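Long-range contacts in cruciferin (Brassica napus, PDB 3KGL), which probably serves as a seed storage protein, a nutrient reservoir of the 11S globulin family built from two cupin domains per subunit: residues A325-I330 and Q394-E399; L66-K71 and Y349-E354; H19-E24 and N201-V206. All coordinates share one frame; numbering follows the deposited sequence.

How the contacts relate
Contacts 1 and 2 sit together near the centre of the subunit, their own centres about 8 Å apart, and they share a sheet in which strands 346-352 and 394-401 are neighbours. Contact 1 lies wholly within the second cupin region. Contact 2 joins that region to the first through strand 65-71. The sheet holding this strand ends in strand 19-23, where contact 3 brings in the loop 201-206, its centre about 30 Å from that of contact 1 and about 23 Å from that of contact 2. Along the chain, contact 3 closes before contact 1 opens, whereas contact 2 interleaves with both. Together they show the bicupin subunit within a sheet, between its halves and at an outer edge.

Contact 1. Residues A325-I330 and Q394-E399; sequences ALRGSI and QFRWIE
Trp397 lays its indole against Gly328 where strands 324-331 and 394-401 pair antiparallel in a sheet of the second cupin domain. Gly328 CA sits over the six-membered ring, 3.7 Å from its centroid, a CH-pi contact, and Phe395 CE2 meets the opposite face. With CG between the backbone N and the carbonyl carbon (chi1 78°), the indole folds back across the partner strand, and glycine leaves it that room, since a CB would point into the ring. Ile330 CG2 meets the ring's edge 3.9 Å from Trp397 CZ3, while Ile330 CG1 runs alongside Phe395, 3.7 Å from its CB. Trp397 NE1 gives a nearly straight bond (176°) to Glu399 OE2 at 3.1 Å, in the ring plane and on the anti lone pair of that oxygen. This holds the carboxylate beside the two methyls of Leu326. Backbone bonds join the strands, among them Glu399 N to Leu326 O at 2.8 Å and Ile330 N to Phe395 O at 2.7 Å.

The other face carries the charges, with Ile398 packed beside Arg327, and it loosens toward the partly exposed Arg396 and Gln394. Here the Arg327 and Arg396 guanidiniums come together with their planes 58° apart, Arg327 NH2 lying over one face of the Arg396 group. Acidic partners are at hand: Asp292 forms a salt bridge with Arg327 NE, Asp352 does so with Arg396 NE, and Thr351 OG1 bonds to Arg327 NH1. At the end of the pairing, Gln394 rests its CB against Ile330 O.

One face is thus mainly aromatic and aliphatic packing, with a carboxylate bonded to the indole, whereas on the other two close cations are probably made tolerable by the carboxylates that share their charge.

Contact 2. Residues L66-K71 and Y349-E354; sequences LSFVAK and YVTDGE
Ala70 and Thr351 meet methyl to methyl between the two cupin domains of the bicupin subunit, where strand 65-71 of the first faces strand 346-352 of the second. The strands are not hydrogen-bonded to one another. Their axes stay 8.0 Å apart and run at 41°, so side chains alone bridge the gap. Thr351 CG2, anti to the carbonyl carbon, reaches across to Ala70 CB at 4.0 Å. The Phe68 ring comes to the same methyl obliquely, its CE2 being 4.2 Å from Thr351 CG2. Tyr349, two residues earlier, is likewise oblique to its neighbour, with CE2 4.4 Å from Ala70 CB. Its hydroxyl is taken up by Arg47, and its ring also meets Phe45.

Both strands end in a classic beta bulge, at Ala70-Lys71 and at Thr351-Asp352. The second residue of each starts off to one side of the interface, and its charged end then swings in. Asp352 OD2 is also held by Arg396. Lys71 bends at chi3 and chi4 and slants across Asp352, with Gln374 touching both side chains. The salt bridge that results is a long one: Lys71 NZ stands 3.7 Å from Asp352 OD1.

Contact 3. Residues H19-E24 and N201-V206; sequences HVLKAE and NPQGQV
Gln203 reaches from the loop after strand 194-196 to grip strand 19-23, an edge strand of its sheet within the chain, in the first cupin domain. The loop makes a type I beta turn from Asn201 to Gly204, with an Asx turn of the Asn201 side chain inside it.

Hydrogen bonds come first. Strand 19-23 pairs with strand 26-30 through His19 and Leu21, while Val20 O and Lys22 N meet the Gln203 amide instead. Gln203 NE2 donates to Val20 O at 3.0 Å, close to its own amide plane but tilted 22° from the carbonyl plane. Lys22 N donates to Gln203 OE1 at 3.1 Å, nearly along the C=O axis. The chain is extended beyond CG, which carries the amide up to the strand, and the pair of bonds fixes its rotation. With an alanine here, Val20 O and Lys22 N would probably lose these mates, and Leu21 CD2 the side chain it packs on.

Van der Waals contacts add to these bonds. Leu21 CD2 packs on the Gln203 side chain, 3.6 Å from Gln203 CB. The Leu21 side chain crosses that of Asn201 at about a right angle, its CD2 3.7 Å from Asn201 OD1. The same methyl approaches Val206 CG2 at 4.3 Å. At the start of the strand, Val206 slides past His19: Val206 CG2 lies 3.6 Å from His19 CB, and Val206 C sits over one face of the imidazole.

Bonds inside the loop probably steady the turn that carries Gln203. Gly204 N returns to Asn201 O, and Asn201 ND2 makes a weak bond to Gly204 O. In the Asx turn, Gln203 N gives its hydrogen to Asn201 OD1 at 3.1 Å, arriving from above the carbonyl plane, 67° out of it.

Contact 1. Residues A325-I330 and Q394-E399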
loop_
_atom_site.group_PDB
_atom_site.type_symbol
_atom_site.label_atom_id
_atom_site.label_comp_id
_atom_site.label_asym_id
_atom_site.label_seq_id
_atom_site.Cartn_x
_atom_site.Cartn_y
_atom_site.Cartn_z
ATOM N N ALA A 325 -9.527 -12.801 11.654
ATOM C CA ALA A 325 -9.152 -13.760 12.692
ATOM C C ALA A 325 -9.857 -15.098 12.529
ATOM O O ALA A 325 -10.896 -15.187 11.864
ATOM C CB ALA A 325 -9.380 -13.181 14.090
ATOM N N LEU A 326 -9.264 -16.131 13.131
ATOM C CA LEU A 326 -9.789 -17.500 13.098
ATOM C C LEU A 326 -9.524 -18.230 14.426
ATOM O O LEU A 326 -8.379 -18.533 14.749
ATOM C CB LEU A 326 -9.171 -18.287 11.929
ATOM C CG LEU A 326 -9.663 -19.718 11.671
ATOM C CD1 LEU A 326 -9.157 -20.250 10.341
ATOM C CD2 LEU A 326 -9.254 -20.656 12.785
ATOM N N ARG A 327 -10.582 -18.520 15.181
ATOM C CA ARG A 327 -10.460 -19.271 16.425
ATOM C C ARG A 327 -10.905 -20.711 16.233
ATOM O O ARG A 327 -11.897 -20.972 15.553
ATOM C CB ARG A 327 -11.271 -18.606 17.540
ATOM C CG ARG A 327 -11.605 -19.512 18.718
ATOM C CD ARG A 327 -10.413 -19.813 19.575
ATOM N NE ARG A 327 -10.773 -19.871 20.989
ATOM C CZ ARG A 327 -9.901 -20.010 21.990
ATOM N NH1 ARG A 327 -8.601 -20.124 21.748
ATOM N NH2 ARG A 327 -10.328 -20.027 23.246
ATOM N N GLY A 328 -10.166 -21.646 16.822
ATOM C CA GLY A 328 -10.506 -23.054 16.712
ATOM C C GLY A 328 -10.267 -23.876 17.970
ATOM O O GLY A 328 -9.264 -23.702 18.680
ATOM N N SER A 329 -11.214 -24.771 18.242
ATOM C CA SER A 329 -11.102 -25.770 19.307
ATOM C C SER A 329 -11.298 -27.161 18.737
ATOM O O SER A 329 -12.384 -27.475 18.252
ATOM C CB SER A 329 -12.188 -25.560 20.359
ATOM O OG SER A 329 -11.651 -25.091 21.575
ATOM N N ILE A 330 -10.272 -28.001 18.809
ATOM C CA ILE A 330 -10.420 -29.398 18.400
ATOM C C ILE A 330 -10.021 -30.390 19.496
ATOM O O ILE A 330 -9.290 -30.055 20.419
ATOM C CB ILE A 330 -9.694 -29.688 17.068
ATOM C CG1 ILE A 330 -8.179 -29.622 17.225
ATOM C CG2 ILE A 330 -10.121 -28.682 16.018
ATOM C CD1 ILE A 330 -7.473 -29.416 15.908
ATOM N N GLN A 394 -7.708 -31.398 24.371
ATOM C CA GLN A 394 -8.202 -30.552 23.293
ATOM C C GLN A 394 -7.240 -29.424 22.942
ATOM O O GLN A 394 -6.565 -28.859 23.806
ATOM C CB GLN A 394 -9.616 -30.045 23.560
ATOM C CG GLN A 394 -9.712 -28.749 24.336
ATOM C CD GLN A 394 -11.156 -28.271 24.429
ATOM O OE1 GLN A 394 -11.987 -28.579 23.555
ATOM N NE2 GLN A 394 -11.466 -27.526 25.492
ATOM N N PHE A 395 -7.172 -29.140 21.646
ATOM C CA PHE A 395 -6.304 -28.110 21.090
ATOM C C PHE A 395 -7.113 -26.853 20.804
ATOM O O PHE A 395 -8.164 -26.921 20.175
ATOM C CB PHE A 395 -5.689 -28.617 19.786
ATOM C CG PHE A 395 -4.679 -27.691 19.195
ATOM C CD1 PHE A 395 -3.589 -27.268 19.942
ATOM C CD2 PHE A 395 -4.806 -27.247 17.892
ATOM C CE1 PHE A 395 -2.640 -26.409 19.396
ATOM C CE2 PHE A 395 -3.862 -26.389 17.348
ATOM C CZ PHE A 395 -2.778 -25.966 18.106
ATOM N N ARG A 396 -6.643 -25.701 21.267
ATOM C CA ARG A 396 -7.334 -24.454 20.956
ATOM C C ARG A 396 -6.347 -23.358 20.637
ATOM O O ARG A 396 -5.305 -23.233 21.279
ATOM C CB ARG A 396 -8.250 -24.035 22.094
ATOM C CG ARG A 396 -8.778 -25.207 22.840
ATOM C CD ARG A 396 -10.091 -24.909 23.479
ATOM N NE ARG A 396 -10.070 -23.711 24.299
ATOM C CZ ARG A 396 -11.147 -22.970 24.503
ATOM N NH1 ARG A 396 -11.078 -21.883 25.267
ATOM N NH2 ARG A 396 -12.292 -23.323 23.919
ATOM N N TRP A 397 -6.687 -22.558 19.639
ATOM C CA TRP A 397 -5.729 -21.620 19.099
ATOM C C TRP A 397 -6.440 -20.451 18.452
ATOM O O TRP A 397 -7.647 -20.492 18.228
ATOM C CB TRP A 397 -4.817 -22.333 18.089
ATOM C CG TRP A 397 -5.420 -22.590 16.705
ATOM C CD1 TRP A 397 -5.132 -21.918 15.561
ATOM C CD2 TRP A 397 -6.379 -23.596 16.340
ATOM N NE1 TRP A 397 -5.848 -22.422 14.515
ATOM C CE2 TRP A 397 -6.621 -23.458 14.964
ATOM C CE3 TRP A 397 -7.055 -24.596 17.043
ATOM C CZ2 TRP A 397 -7.507 -24.280 14.274
ATOM C CZ3 TRP A 397 -7.929 -25.414 16.358
ATOM C CH2 TRP A 397 -8.147 -25.251 14.986
ATOM N N ILE A 398 -5.681 -19.406 18.160
ATOM C CA ILE A 398 -6.210 -18.241 17.476
ATOM C C ILE A 398 -5.233 -17.866 16.344
ATOM O O ILE A 398 -4.040 -17.714 16.595
ATOM C CB ILE A 398 -6.451 -17.081 18.500
ATOM C CG1 ILE A 398 -7.790 -16.378 18.251
ATOM C CG2 ILE A 398 -5.285 -16.114 18.551
ATOM C CD1 ILE A 398 -8.039 -15.939 16.812
ATOM N N GLU A 399 -5.724 -17.798 15.099
ATOM C CA GLU A 399 -4.948 -17.285 13.954
ATOM C C GLU A 399 -5.315 -15.827 13.649
ATOM O O GLU A 399 -6.488 -15.482 13.596
ATOM C CB GLU A 399 -5.209 -18.102 12.688
ATOM C CG GLU A 399 -5.002 -19.609 12.797
ATOM C CD GLU A 399 -5.332 -20.348 11.493
ATOM O OE1 GLU A 399 -5.113 -19.777 10.397
ATOM O OE2 GLU A 399 -5.806 -21.507 11.562
#

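Contact 2. Residues L66-K71 and Y349-E354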
loop_
_atom_site.group_PDB
_atom_site.type_symbol
_atom_site.label_atom_id
_atom_site.label_comp_id
_atom_site.label_asym_id
_atom_site.label_seq_id
_atom_site.Cartn_x
_atom_site.Cartn_y
_atom_site.Cartn_z
ATOM N N LEU A 66 -5.379 -6.031 16.501
ATOM C CA LEU A 66 -6.460 -6.986 16.674
ATOM C C LEU A 66 -6.122 -7.794 17.916
ATOM O O LEU A 66 -5.112 -8.491 17.956
ATOM C CB LEU A 66 -6.592 -7.883 15.443
ATOM C CG LEU A 66 -8.000 -8.198 14.933
ATOM C CD1 LEU A 66 -7.965 -9.311 13.890
ATOM C CD2 LEU A 66 -8.926 -8.570 16.072
ATOM N N SER A 67 -6.946 -7.666 18.948
ATOM C CA SER A 67 -6.638 -8.274 20.237
ATOM C C SER A 67 -7.536 -9.479 20.471
ATOM O O SER A 67 -8.652 -9.527 19.958
ATOM C CB SER A 67 -6.816 -7.257 21.379
ATOM O OG SER A 67 -6.040 -6.074 21.200
ATOM N N PHE A 68 -7.037 -10.448 21.241
ATOM C CA PHE A 68 -7.821 -11.604 21.683
ATOM C C PHE A 68 -7.603 -11.799 23.181
ATOM O O PHE A 68 -6.490 -11.627 23.676
ATOM C CB PHE A 68 -7.400 -12.851 20.917
ATOM C CG PHE A 68 -8.214 -14.074 21.234
ATOM C CD1 PHE A 68 -9.405 -14.321 20.577
ATOM C CD2 PHE A 68 -7.768 -14.997 22.171
ATOM C CE1 PHE A 68 -10.140 -15.461 20.861
ATOM C CE2 PHE A 68 -8.498 -16.128 22.464
ATOM C CZ PHE A 68 -9.687 -16.361 21.807
ATOM N N VAL A 69 -8.668 -12.121 23.908
ATOM C CA VAL A 69 -8.552 -12.383 25.337
ATOM C C VAL A 69 -8.457 -13.888 25.495
ATOM O O VAL A 69 -9.392 -14.610 25.159
ATOM C CB VAL A 69 -9.759 -11.840 26.127
ATOM C CG1 VAL A 69 -9.735 -10.319 26.183
ATOM C CG2 VAL A 69 -11.024 -12.294 25.480
ATOM N N ALA A 70 -7.310 -14.361 25.975
ATOM C CA ALA A 70 -7.012 -15.788 25.965
ATOM C C ALA A 70 -7.374 -16.426 27.287
ATOM O O ALA A 70 -7.884 -17.543 27.321
ATOM C CB ALA A 70 -5.556 -16.016 25.660
ATOM N N LYS A 71 -7.088 -15.709 28.370
ATOM C CA LYS A 71 -7.415 -16.150 29.720
ATOM C C LYS A 71 -7.946 -14.962 30.503
ATOM O O LYS A 71 -7.323 -13.906 30.539
ATOM C CB LYS A 71 -6.179 -16.708 30.458
ATOM C CG LYS A 71 -5.158 -17.448 29.595
ATOM C CD LYS A 71 -4.256 -18.394 30.407
ATOM C CE LYS A 71 -4.925 -19.758 30.576
ATOM N NZ LYS A 71 -5.671 -20.199 29.343
ATOM N N TYR A 349 -1.426 -18.670 17.306
ATOM C CA TYR A 349 -1.136 -18.687 18.731
ATOM C C TYR A 349 -1.930 -19.803 19.390
ATOM O O TYR A 349 -3.135 -19.939 19.160
ATOM C CB TYR A 349 -1.462 -17.320 19.345
ATOM C CG TYR A 349 -1.235 -17.168 20.834
ATOM C CD1 TYR A 349 0.008 -16.817 21.343
ATOM C CD2 TYR A 349 -2.288 -17.326 21.730
ATOM C CE1 TYR A 349 0.205 -16.658 22.717
ATOM C CE2 TYR A 349 -2.107 -17.170 23.096
ATOM C CZ TYR A 349 -0.862 -16.832 23.585
ATOM O OH TYR A 349 -0.705 -16.676 24.943
ATOM N N VAL A 350 -1.239 -20.619 20.183
ATOM C CA VAL A 350 -1.882 -21.686 20.924
ATOM C C VAL A 350 -2.345 -21.122 22.263
ATOM O O VAL A 350 -1.561 -20.511 22.984
ATOM C CB VAL A 350 -0.896 -22.834 21.154
ATOM C CG1 VAL A 350 -1.555 -23.985 21.922
ATOM C CG2 VAL A 350 -0.366 -23.303 19.830
ATOM N N THR A 351 -3.622 -21.294 22.589
ATOM C CA THR A 351 -4.123 -20.820 23.874
ATOM C C THR A 351 -4.294 -21.981 24.839
ATOM O O THR A 351 -4.389 -21.775 26.043
ATOM C CB THR A 351 -5.459 -20.037 23.755
ATOM O OG1 THR A 351 -6.494 -20.884 23.237
ATOM C CG2 THR A 351 -5.297 -18.835 22.857
ATOM N N ASP A 352 -4.311 -23.202 24.309
ATOM C CA ASP A 352 -4.605 -24.375 25.121
ATOM C C ASP A 352 -4.125 -25.668 24.479
ATOM O O ASP A 352 -4.522 -26.012 23.364
ATOM C CB ASP A 352 -6.111 -24.471 25.366
ATOM C CG ASP A 352 -6.627 -23.372 26.271
ATOM O OD1 ASP A 352 -6.176 -23.340 27.440
ATOM O OD2 ASP A 352 -7.477 -22.555 25.817
ATOM N N GLY A 353 -3.276 -26.395 25.193
ATOM C CA GLY A 353 -2.864 -27.701 24.730
ATOM C C GLY A 353 -1.816 -27.733 23.633
ATOM O O GLY A 353 -1.025 -26.804 23.445
ATOM N N GLU A 354 -1.819 -28.831 22.897
ATOM C CA GLU A 354 -0.719 -29.147 22.020
ATOM C C GLU A 354 -1.238 -29.746 20.729
ATOM O O GLU A 354 -2.261 -30.428 20.712
ATOM C CB GLU A 354 0.201 -30.177 22.690
ATOM C CG GLU A 354 0.882 -29.728 23.969
ATOM C CD GLU A 354 2.339 -30.180 24.040
ATOM O OE1 GLU A 354 3.038 -29.822 25.020
ATOM O OE2 GLU A 354 2.788 -30.884 23.106
#

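Contact 3. Residues H19-E24 and N201-V206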
loop_
_atom_site.group_PDB
_atom_site.type_symbol
_atom_site.label_atom_id
_atom_site.label_comp_id
_atom_site.label_asym_id
_atom_site.label_seq_id
_atom_site.Cartn_x
_atom_site.Cartn_y
_atom_site.Cartn_z
ATOM N N HIS A 19 11.403 -10.099 24.858
ATOM C CA HIS A 19 11.714 -9.035 25.811
ATOM C C HIS A 19 10.533 -8.972 26.754
ATOM O O HIS A 19 9.399 -9.217 26.331
ATOM C CB HIS A 19 11.855 -7.655 25.138
ATOM C CG HIS A 19 12.530 -7.668 23.797
ATOM N ND1 HIS A 19 13.854 -7.315 23.627
ATOM C CD2 HIS A 19 12.049 -7.945 22.557
ATOM C CE1 HIS A 19 14.165 -7.401 22.342
ATOM N NE2 HIS A 19 13.089 -7.781 21.673
ATOM N N VAL A 20 10.773 -8.643 28.022
ATOM C CA VAL A 20 9.643 -8.456 28.921
ATOM C C VAL A 20 9.690 -7.143 29.695
ATOM O O VAL A 20 10.739 -6.711 30.143
ATOM C CB VAL A 20 9.391 -9.682 29.812
ATOM C CG1 VAL A 20 8.503 -9.328 31.003
ATOM C CG2 VAL A 20 8.740 -10.771 28.967
ATOM N N LEU A 21 8.545 -6.480 29.783
ATOM C CA LEU A 21 8.440 -5.232 30.516
ATOM C C LEU A 21 7.641 -5.528 31.750
ATOM O O LEU A 21 6.416 -5.693 31.695
ATOM C CB LEU A 21 7.747 -4.154 29.690
ATOM C CG LEU A 21 8.431 -3.905 28.352
ATOM C CD1 LEU A 21 7.553 -3.042 27.483
ATOM C CD2 LEU A 21 9.770 -3.259 28.595
ATOM N N LYS A 22 8.355 -5.618 32.864
ATOM C CA LYS A 22 7.749 -5.990 34.125
ATOM C C LYS A 22 7.205 -4.740 34.791
ATOM O O LYS A 22 7.936 -3.788 35.039
ATOM C CB LYS A 22 8.761 -6.749 35.002
ATOM C CG LYS A 22 9.308 -8.001 34.307
ATOM C CD LYS A 22 10.612 -8.541 34.879
ATOM C CE LYS A 22 10.367 -9.817 35.682
ATOM N NZ LYS A 22 11.501 -10.794 35.589
ATOM N N ALA A 23 5.902 -4.741 35.044
ATOM C CA ALA A 23 5.253 -3.619 35.708
ATOM C C ALA A 23 4.718 -3.999 37.087
ATOM O O ALA A 23 4.501 -5.174 37.367
ATOM C CB ALA A 23 4.134 -3.081 34.837
ATOM N N GLU A 24 4.510 -2.984 37.924
ATOM C CA GLU A 24 3.877 -3.114 39.242
ATOM C C GLU A 24 2.861 -4.253 39.336
ATOM O O GLU A 24 2.954 -5.091 40.227
ATOM C CB GLU A 24 3.234 -1.770 39.651
ATOM C CG GLU A 24 2.348 -1.780 40.904
ATOM C CD GLU A 24 2.031 -0.376 41.444
ATOM O OE1 GLU A 24 1.157 0.330 40.885
ATOM O OE2 GLU A 24 2.646 0.022 42.454
ATOM N N ASN A 201 7.782 3.820 31.152
ATOM C CA ASN A 201 8.521 2.577 30.956
ATOM C C ASN A 201 10.008 2.817 31.110
ATOM O O ASN A 201 10.655 3.298 30.184
ATOM C CB ASN A 201 8.259 1.971 29.582
ATOM C CG ASN A 201 9.112 0.751 29.323
ATOM O OD1 ASN A 201 9.481 0.037 30.253
ATOM N ND2 ASN A 201 9.429 0.502 28.058
ATOM N N PRO A 202 10.566 2.462 32.275
ATOM C CA PRO A 202 11.972 2.771 32.534
ATOM C C PRO A 202 12.894 1.864 31.722
ATOM O O PRO A 202 14.072 2.175 31.575
ATOM C CB PRO A 202 12.122 2.488 34.032
ATOM C CG PRO A 202 10.746 2.127 34.533
ATOM C CD PRO A 202 9.990 1.648 33.350
ATOM N N GLN A 203 12.355 0.771 31.192
ATOM C CA GLN A 203 13.135 -0.167 30.394
ATOM C C GLN A 203 13.365 0.326 28.985
ATOM O O GLN A 203 14.334 -0.080 28.330
ATOM C CB GLN A 203 12.421 -1.501 30.307
ATOM C CG GLN A 203 12.349 -2.264 31.609
ATOM C CD GLN A 203 11.913 -3.682 31.370
ATOM O OE1 GLN A 203 10.910 -4.143 31.920
ATOM N NE2 GLN A 203 12.649 -4.379 30.508
ATOM N N GLY A 204 12.456 1.179 28.515
ATOM C CA GLY A 204 12.563 1.764 27.192
ATOM C C GLY A 204 12.114 0.850 26.069
ATOM O O GLY A 204 11.502 -0.202 26.312
ATOM N N GLN A 205 12.426 1.250 24.836
ATOM C CA GLN A 205 11.899 0.567 23.653
ATOM C C GLN A 205 12.834 -0.555 23.219
ATOM O O GLN A 205 13.442 -0.526 22.144
ATOM C CB GLN A 205 11.652 1.567 22.527
ATOM C CG GLN A 205 11.176 2.901 23.050
ATOM C CD GLN A 205 10.856 3.889 21.953
ATOM O OE1 GLN A 205 9.828 3.784 21.287
ATOM N NE2 GLN A 205 11.726 4.872 21.773
ATOM N N VAL A 206 12.915 -1.558 24.082
ATOM C CA VAL A 206 13.909 -2.613 23.982
ATOM C C VAL A 206 13.650 -3.517 22.793
ATOM O O VAL A 206 14.520 -4.305 22.412
ATOM C CB VAL A 206 13.898 -3.460 25.257
ATOM C CG1 VAL A 206 14.126 -2.582 26.473
ATOM C CG2 VAL A 206 12.565 -4.174 25.390
#